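Local coordinates for putative phosphonate binding protein for ABC transporter (Prochlorococcus marinus str. MIT 9301, PDB 5LQ5) that binds inorganic phosphite strongly, and methylphosphonate and phosphate only very weakly, probably as the solute-binding component of an ABC transporter, at residues L233-K238 against Q242-F247; A48-F53 against G68-L73. All coordinates share one frame; numbering follows the deposited sequence. Where two conformers were deposited one is given.

Both contacts belong to one periplasmic binding protein, but they hold different elements. Interaction 1 is local and partly buried: the loop after helix 222-231 folds against the helix it leads into, 238-246. In interaction 2 the touching residues are all buried, and they join two separate helices, 46-54 and 65-74, linked through strand 60-63. A main-chain helix bond accompanies apolar packing in the first, with charged and amide side chains along its margin. The second is side-chain packing, mostly aliphatic, with one amide at its edge. Their centres are 27 Å apart, and the nearest atoms are about 13 Å apart. Interaction 2 lies nearer the centre of the chain.

Interaction 1 (L233-K238 against Q242-F247); sequences LDIKQK and QILDMF
The CD1 methyl of Leu244 sits in the bend of the loop at Leu233-Ile235. Leu244 CD1 lies 3.7 Å from Ile235 N, and its nearest neighbours across the contact are main-chain atoms. Leu233 adds its CB, 4.2 Å from Leu244 CD1. Ile235 reaches across with the end of its longer branch. With CG1 anti to the backbone N (chi1 -164°), CD1 of Ile235 comes to 4.2 Å from Leu244 CB, and the two side chains meet at a slant. Ile235 CD1 also lies 4.0 Å from Asp245 OD1. Asp245 OD2 forms a salt bridge with Lys241 NZ.

The loop here is a type I beta turn from Asp234 to Gln237, and Gln237 occupies the N-cap position of helix 238-246. An Asx turn overlaps the beta turn: Lys236 N donates a hydrogen bond to Asp234 OD1 at 3.2 Å, from above the carboxylate plane. In the first turn of the helix, Gln242 N donates to Lys238 O at 3.1 Å. The CG of Gln242 lies 3.5 Å from the same Lys238 O.

Further out, Asp234 N is hydrogen-bonded to His240 ND1, which ties the turn to the helix again. Leu233 and Leu244 both touch Phe252, and Leu233 also packs on Glu29 of helix 16-34.

Interaction 2 (A48-F53 against G68-L73); sequences AAVTGF and GVQARL
Helices 46-54 and 65-74 pack side by side in the alpha/beta lobe of this periplasmic binding protein that contains strand 60-63. The chain runs from the first helix through that strand into the second. The two short segments run in nearly the same direction, at 26°, and their axes approach to 9.1 Å. Val50 and Ala71 face each other at the centre, with CA atoms 5.0 Å apart. Val50 meets the other helix with both branches. Val50 CG1 is anti to the backbone N (chi1 176°) and lies over the main chain of Ala71, 3.8 Å from Ala71 CA. Val50 CG1 is also 4.1 Å from Ala71 CB. The other methyl, Val50 CG2, lies 3.9 Å from Gln70 OE1, where the two side chains cross at about a right angle.

One turn on from Val50, Phe53 brings ring atom CD2 to 4.2 Å from Ala71 CB. The methyl stands obliquely to the ring. Phe63 of strand 60-63 contacts both Val50 and Ala71, and Phe53 continues onto Val61.

Gln70 NE2 is hydrogen-bonded to Lys272 O and Asn125 OD1. The Gln70 side chain is about 8 Å from the bound phosphite. The small methyl of Ala71 lets Val50 reach the backbone of the second helix, so the close fit rests on van der Waals contact.

Interaction 1 (L233-K238 against Q242-F247)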
ATOM      1  N   LEU A 233      16.405   8.630   9.014  1.00 33.22           N
ATOM      2  CA  LEU A 233      16.242   7.411   9.794  1.00 25.80           C
ATOM      3  C   LEU A 233      17.341   6.407   9.403  1.00 30.45           C
ATOM      4  O   LEU A 233      17.605   6.129   8.229  1.00 31.11           O
ATOM      5  CB  LEU A 233      14.851   6.787   9.638  1.00 29.11           C
ATOM      6  CG  LEU A 233      13.688   7.512  10.319  1.00 28.97           C
ATOM      7  CD1 LEU A 233      12.362   6.904   9.868  1.00 29.34           C
ATOM      8  CD2 LEU A 233      13.784   7.487  11.832  1.00 31.19           C
ATOM      9  N   ASP A 234      17.975   5.880  10.431  1.00 38.16           N
ATOM     10  CA  ASP A 234      19.309   5.274  10.368  1.00 37.79           C
ATOM     11  C   ASP A 234      19.245   3.855  10.954  1.00 32.02           C
ATOM     12  O   ASP A 234      19.063   3.660  12.163  1.00 35.14           O
ATOM     13  CB  ASP A 234      20.299   6.169  11.136  1.00 36.63           C
ATOM     14  CG  ASP A 234      21.684   5.572  11.279  1.00 53.38           C
ATOM     15  OD1 ASP A 234      22.063   4.682  10.494  1.00 45.79           O
ATOM     16  OD2 ASP A 234      22.393   6.033  12.195  1.00 40.85           O
ATOM     17  N   ILE A 235      19.388   2.880  10.065  1.00 33.54           N
ATOM     18  CA  ILE A 235      19.331   1.429  10.399  1.00 34.26           C
ATOM     19  C   ILE A 235      20.295   1.040  11.560  1.00 44.55           C
ATOM     20  O   ILE A 235      20.066   0.077  12.292  1.00 44.70           O
ATOM     21  CB  ILE A 235      19.619   0.564   9.141  1.00 51.22           C
ATOM     22  CG1 ILE A 235      19.178  -0.891   9.350  1.00 70.44           C
ATOM     23  CG2 ILE A 235      21.087   0.641   8.716  1.00 68.25           C
ATOM     24  CD1 ILE A 235      17.684  -1.097   9.212  1.00 68.30           C
ATOM     25  N   LYS A 236      21.359   1.814  11.720  1.00 44.39           N
ATOM     26  CA  LYS A 236      22.371   1.554  12.772  1.00 72.91           C
ATOM     27  C   LYS A 236      21.969   1.938  14.194  1.00 56.53           C
ATOM     28  O   LYS A 236      22.637   1.580  15.154  1.00 62.56           O
ATOM     29  CB  LYS A 236      23.688   2.209  12.380  1.00 60.12           C
ATOM     30  CG  LYS A 236      24.319   1.440  11.225  1.00 85.69           C
ATOM     31  CD  LYS A 236      25.037   2.324  10.228  1.00104.31           C
ATOM     32  CE  LYS A 236      24.500   2.132   8.817  1.00111.43           C
ATOM     33  NZ  LYS A 236      25.266   2.958   7.847  1.00 99.08           N
ATOM     34  N   GLN A 237      20.880   2.665  14.306  1.00 42.71           N
ATOM     35  CA  GLN A 237      20.326   3.086  15.574  1.00 41.27           C
ATOM     36  C   GLN A 237      19.194   2.144  15.925  1.00 57.16           C
ATOM     37  O   GLN A 237      18.323   1.905  15.099  1.00 45.76           O
ATOM     38  CB  GLN A 237      19.786   4.483  15.398  1.00 43.85           C
ATOM     39  CG  GLN A 237      19.759   5.371  16.590  1.00 57.90           C
ATOM     40  CD  GLN A 237      20.115   6.779  16.164  1.00 65.63           C
ATOM     41  OE1 GLN A 237      20.907   6.981  15.241  1.00 72.89           O
ATOM     42  NE2 GLN A 237      19.522   7.756  16.805  1.00 57.09           N
ATOM     43  N   LYS A 238      19.184   1.650  17.153  1.00 43.90           N
ATOM     44  CA  LYS A 238      18.252   0.590  17.521  1.00 47.92           C
ATOM     45  C   LYS A 238      16.785   1.005  17.342  1.00 42.19           C
ATOM     46  O   LYS A 238      16.001   0.276  16.734  1.00 41.12           O
ATOM     47  CB  LYS A 238      18.509   0.062  18.934  1.00 73.25           C
ATOM     48  CG  LYS A 238      18.000  -1.368  19.121  1.00118.11           C
ATOM     49  CD  LYS A 238      18.997  -2.268  19.840  1.00116.58           C
ATOM     50  CE  LYS A 238      18.805  -3.742  19.494  1.00 82.34           C
ATOM     51  NZ  LYS A 238      17.894  -4.482  20.408  1.00120.79           N
ATOM     52  N   GLN A 242      14.024  -0.552  14.490  1.00 32.17           N
ATOM     53  CA  GLN A 242      12.741  -1.151  14.871  1.00 35.82           C
ATOM     54  C   GLN A 242      11.657  -0.635  13.955  1.00 37.62           C
ATOM     55  O   GLN A 242      10.779  -1.396  13.542  1.00 34.79           O
ATOM     56  CB  GLN A 242      12.328  -0.785  16.287  1.00 52.17           C
ATOM     57  CG  GLN A 242      13.032  -1.527  17.400  1.00 93.88           C
ATOM     58  CD  GLN A 242      12.540  -1.076  18.765  1.00 98.53           C
ATOM     59  OE1 GLN A 242      11.560  -0.326  18.872  1.00 71.81           O
ATOM     60  NE2 GLN A 242      13.218  -1.523  19.816  1.00159.31           N
ATOM     61  N   ILE A 243      11.715   0.663  13.666  1.00 29.98           N
ATOM     62  CA  ILE A 243      10.723   1.295  12.756  1.00 28.22           C
ATOM     63  C   ILE A 243      10.953   0.801  11.332  1.00 29.41           C
ATOM     64  O   ILE A 243      10.028   0.338  10.656  1.00 29.34           O
ATOM     65  CB  ILE A 243      10.803   2.847  12.813  1.00 26.19           C
ATOM     66  CG1 ILE A 243      10.281   3.361  14.152  1.00 30.68           C
ATOM     67  CG2 ILE A 243       9.984   3.497  11.704  1.00 26.69           C
ATOM     68  CD1 ILE A 243      10.850   4.717  14.562  1.00 33.57           C
ATOM     69  N   LEU A 244      12.183   0.950  10.864  1.00 27.16           N
ATOM     70  CA  LEU A 244      12.568   0.585   9.483  1.00 25.56           C
ATOM     71  C   LEU A 244      12.271  -0.879   9.147  1.00 29.91           C
ATOM     72  O   LEU A 244      11.759  -1.201   8.060  1.00 28.78           O
ATOM     73  CB  LEU A 244      14.034   0.936   9.182  1.00 28.17           C
ATOM     74  CG  LEU A 244      14.334   2.444   9.051  1.00 30.63           C
ATOM     75  CD1 LEU A 244      15.793   2.746   9.297  1.00 31.38           C
ATOM     76  CD2 LEU A 244      13.914   2.995   7.694  1.00 34.53           C
ATOM     77  N   ASP A 245      12.538  -1.757  10.104  1.00 30.77           N
ATOM     78  CA  ASP A 245      12.229  -3.200   9.929  1.00 30.04           C
ATOM     79  C   ASP A 245      10.706  -3.446   9.730  1.00 33.66           C
ATOM     80  O   ASP A 245      10.294  -4.324   8.968  1.00 31.98           O
ATOM     81  CB  ASP A 245      12.711  -4.029  11.120  1.00 31.85           C
ATOM     82  CG  ASP A 245      14.235  -4.212  11.167  1.00 36.29           C
ATOM     83  OD1 ASP A 245      14.959  -3.887  10.180  1.00 36.76           O
ATOM     84  OD2 ASP A 245      14.699  -4.712  12.220  1.00 45.43           O
ATOM     85  N   MET A 246       9.888  -2.637  10.398  1.00 27.05           N
ATOM     86  CA  MET A 246       8.415  -2.705  10.231  1.00 31.54           C
ATOM     87  C   MET A 246       7.957  -2.273   8.853  1.00 26.16           C
ATOM     88  O   MET A 246       6.838  -2.628   8.452  1.00 27.68           O
ATOM     89  CB  MET A 246       7.676  -1.851  11.259  1.00 31.71           C
ATOM     90  CG  MET A 246       7.789  -2.300  12.702  1.00 46.31           C
ATOM     91  SD  MET A 246       6.880  -3.775  13.139  1.00 51.57           S
ATOM     92  CE  MET A 246       5.200  -3.578  12.521  1.00 38.90           C
ATOM     93  N   PHE A 247       8.793  -1.482   8.172  1.00 24.34           N
ATOM     94  CA  PHE A 247       8.551  -1.046   6.766  1.00 26.52           C
ATOM     95  C   PHE A 247       9.316  -1.901   5.746  1.00 26.30           C
ATOM     96  O   PHE A 247       9.283  -1.626   4.550  1.00 29.68           O
ATOM     97  CB  PHE A 247       8.959   0.418   6.569  1.00 28.43           C
ATOM     98  CG  PHE A 247       8.012   1.407   7.154  1.00 24.03           C
ATOM     99  CD1 PHE A 247       6.938   1.894   6.387  1.00 25.35           C
ATOM    100  CD2 PHE A 247       8.149   1.851   8.438  1.00 30.60           C
ATOM    101  CE1 PHE A 247       6.052   2.824   6.924  1.00 29.76           C
ATOM    102  CE2 PHE A 247       7.271   2.764   8.990  1.00 25.45           C
ATOM    103  CZ  PHE A 247       6.201   3.249   8.232  1.00 28.51           C
TER

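Interaction 2 (A48-F53 against G68-L73)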
ATOM      1  N   ALA A  48     -11.277   6.293   3.280  1.00 17.71           N
ATOM      2  CA  ALA A  48     -11.220   7.108   4.511  1.00 17.71           C
ATOM      3  C   ALA A  48      -9.842   7.768   4.694  1.00 17.18           C
ATOM      4  O   ALA A  48      -9.725   8.835   5.311  1.00 18.99           O
ATOM      5  CB  ALA A  48     -11.595   6.297   5.739  1.00 20.59           C
ATOM      6  N   ALA A  49      -8.796   7.108   4.229  1.00 18.02           N
ATOM      7  CA  ALA A  49      -7.459   7.706   4.275  1.00 16.80           C
ATOM      8  C   ALA A  49      -7.363   8.934   3.364  1.00 16.64           C
ATOM      9  O   ALA A  49      -6.878   9.996   3.764  1.00 18.60           O
ATOM     10  CB  ALA A  49      -6.408   6.663   3.937  1.00 17.94           C
ATOM     11  N   VAL A  50      -7.904   8.783   2.156  1.00 16.58           N
ATOM     12  CA  VAL A  50      -7.934   9.879   1.190  1.00 17.82           C
ATOM     13  C   VAL A  50      -8.819  11.022   1.719  1.00 19.03           C
ATOM     14  O   VAL A  50      -8.428  12.202   1.731  1.00 19.64           O
ATOM     15  CB  VAL A  50      -8.390   9.413  -0.193  1.00 18.61           C
ATOM     16  CG1 VAL A  50      -8.497  10.638  -1.115  1.00 21.61           C
ATOM     17  CG2 VAL A  50      -7.392   8.402  -0.761  1.00 19.56           C
ATOM     18  N   THR A  51     -10.001  10.670   2.172  1.00 19.40           N
ATOM     19  CA  THR A  51     -10.941  11.724   2.605  1.00 20.55           C
ATOM     20  C   THR A  51     -10.469  12.393   3.928  1.00 21.08           C
ATOM     21  O   THR A  51     -10.604  13.569   4.112  1.00 22.91           O
ATOM     22  CB  THR A  51     -12.347  11.104   2.770  0.50 21.71           C
ATOM     23  OG1 THR A  51     -12.768  10.583   1.499  0.50 18.60           O
ATOM     24  CG2 THR A  51     -13.368  12.125   3.315  0.50 28.42           C
ATOM     25  N   GLY A  52      -9.854  11.637   4.818  1.00 19.35           N
ATOM     26  CA  GLY A  52      -9.304  12.206   6.068  1.00 20.30           C
ATOM     27  C   GLY A  52      -8.171  13.191   5.761  1.00 22.26           C
ATOM     28  O   GLY A  52      -7.964  14.200   6.433  1.00 22.48           O
ATOM     29  N   PHE A  53      -7.432  12.894   4.707  1.00 20.74           N
ATOM     30  CA  PHE A  53      -6.360  13.800   4.263  1.00 20.03           C
ATOM     31  C   PHE A  53      -7.004  15.066   3.685  1.00 20.35           C
ATOM     32  O   PHE A  53      -6.634  16.175   4.071  1.00 23.22           O
ATOM     33  CB  PHE A  53      -5.420  13.121   3.277  1.00 18.64           C
ATOM     34  CG  PHE A  53      -4.205  13.922   2.947  1.00 18.44           C
ATOM     35  CD1 PHE A  53      -3.110  13.956   3.808  1.00 17.80           C
ATOM     36  CD2 PHE A  53      -4.170  14.713   1.823  1.00 20.90           C
ATOM     37  CE1 PHE A  53      -1.999  14.722   3.498  1.00 19.64           C
ATOM     38  CE2 PHE A  53      -3.076  15.489   1.523  1.00 22.25           C
ATOM     39  CZ  PHE A  53      -1.992  15.512   2.368  1.00 21.84           C
ATOM     40  N   GLY A  68      -2.446   7.709  -3.079  1.00 16.66           N
ATOM     41  CA  GLY A  68      -1.688   8.946  -2.956  1.00 16.16           C
ATOM     42  C   GLY A  68      -1.945   9.927  -4.106  1.00 17.33           C
ATOM     43  O   GLY A  68      -2.077  11.135  -3.902  1.00 18.80           O
ATOM     44  N   VAL A  69      -2.054   9.391  -5.320  1.00 16.77           N
ATOM     45  CA  VAL A  69      -2.476  10.189  -6.497  1.00 17.64           C
ATOM     46  C   VAL A  69      -3.864  10.788  -6.262  1.00 19.87           C
ATOM     47  O   VAL A  69      -4.078  11.980  -6.428  1.00 19.52           O
ATOM     48  CB  VAL A  69      -2.427   9.359  -7.771  1.00 20.02           C
ATOM     49  CG1 VAL A  69      -3.178  10.055  -8.911  1.00 22.40           C
ATOM     50  CG2 VAL A  69      -0.977   9.089  -8.165  1.00 20.67           C
ATOM     51  N   GLN A  70      -4.793   9.959  -5.801  1.00 16.86           N
ATOM     52  CA  GLN A  70      -6.153  10.422  -5.527  1.00 17.51           C
ATOM     53  C   GLN A  70      -6.137  11.548  -4.484  1.00 18.29           C
ATOM     54  O   GLN A  70      -6.808  12.588  -4.643  1.00 19.18           O
ATOM     55  CB  GLN A  70      -7.051   9.273  -5.003  1.00 17.64           C
ATOM     56  CG  GLN A  70      -7.338   8.161  -6.040  1.00 19.02           C
ATOM     57  CD  GLN A  70      -7.967   6.918  -5.433  1.00 21.19           C
ATOM     58  OE1 GLN A  70      -7.740   6.608  -4.261  1.00 19.45           O
ATOM     59  NE2 GLN A  70      -8.745   6.209  -6.207  1.00 22.01           N
ATOM     60  N   ALA A  71      -5.417  11.315  -3.395  1.00 19.08           N
ATOM     61  CA  ALA A  71      -5.339  12.304  -2.336  1.00 18.28           C
ATOM     62  C   ALA A  71      -4.776  13.645  -2.797  1.00 18.86           C
ATOM     63  O   ALA A  71      -5.280  14.697  -2.409  1.00 19.10           O
ATOM     64  CB  ALA A  71      -4.537  11.784  -1.151  1.00 19.40           C
ATOM     65  N   ARG A  72      -3.714  13.585  -3.590  1.00 18.50           N
ATOM     66  CA  ARG A  72      -3.076  14.805  -4.103  1.00 19.46           C
ATOM     67  C   ARG A  72      -3.918  15.549  -5.159  1.00 20.83           C
ATOM     68  O   ARG A  72      -3.864  16.768  -5.247  1.00 22.93           O
ATOM     69  CB  ARG A  72      -1.648  14.466  -4.559  1.00 21.35           C
ATOM     70  CG  ARG A  72      -0.759  14.224  -3.347  1.00 24.78           C
ATOM     71  CD  ARG A  72       0.697  13.912  -3.601  1.00 32.90           C
ATOM     72  NE  ARG A  72       0.923  12.578  -4.196  1.00 32.70           N
ATOM     73  CZ  ARG A  72       1.110  12.376  -5.495  1.00 27.73           C
ATOM     74  NH1 ARG A  72       1.318  11.143  -5.943  1.00 29.17           N
ATOM     75  NH2 ARG A  72       1.093  13.400  -6.351  1.00 35.21           N
ATOM     76  N   LEU A  73      -4.743  14.828  -5.898  1.00 19.67           N
ATOM     77  CA  LEU A  73      -5.682  15.455  -6.801  1.00 21.23           C
ATOM     78  C   LEU A  73      -6.795  16.188  -6.028  1.00 21.31           C
ATOM     79  O   LEU A  73      -7.192  17.283  -6.395  1.00 22.66           O
ATOM     80  CB  LEU A  73      -6.274  14.438  -7.773  1.00 21.71           C
ATOM     81  CG  LEU A  73      -5.325  13.934  -8.858  1.00 22.82           C
ATOM     82  CD1 LEU A  73      -5.936  12.713  -9.541  1.00 22.88           C
ATOM     83  CD2 LEU A  73      -4.971  15.041  -9.882  1.00 24.48           C
TER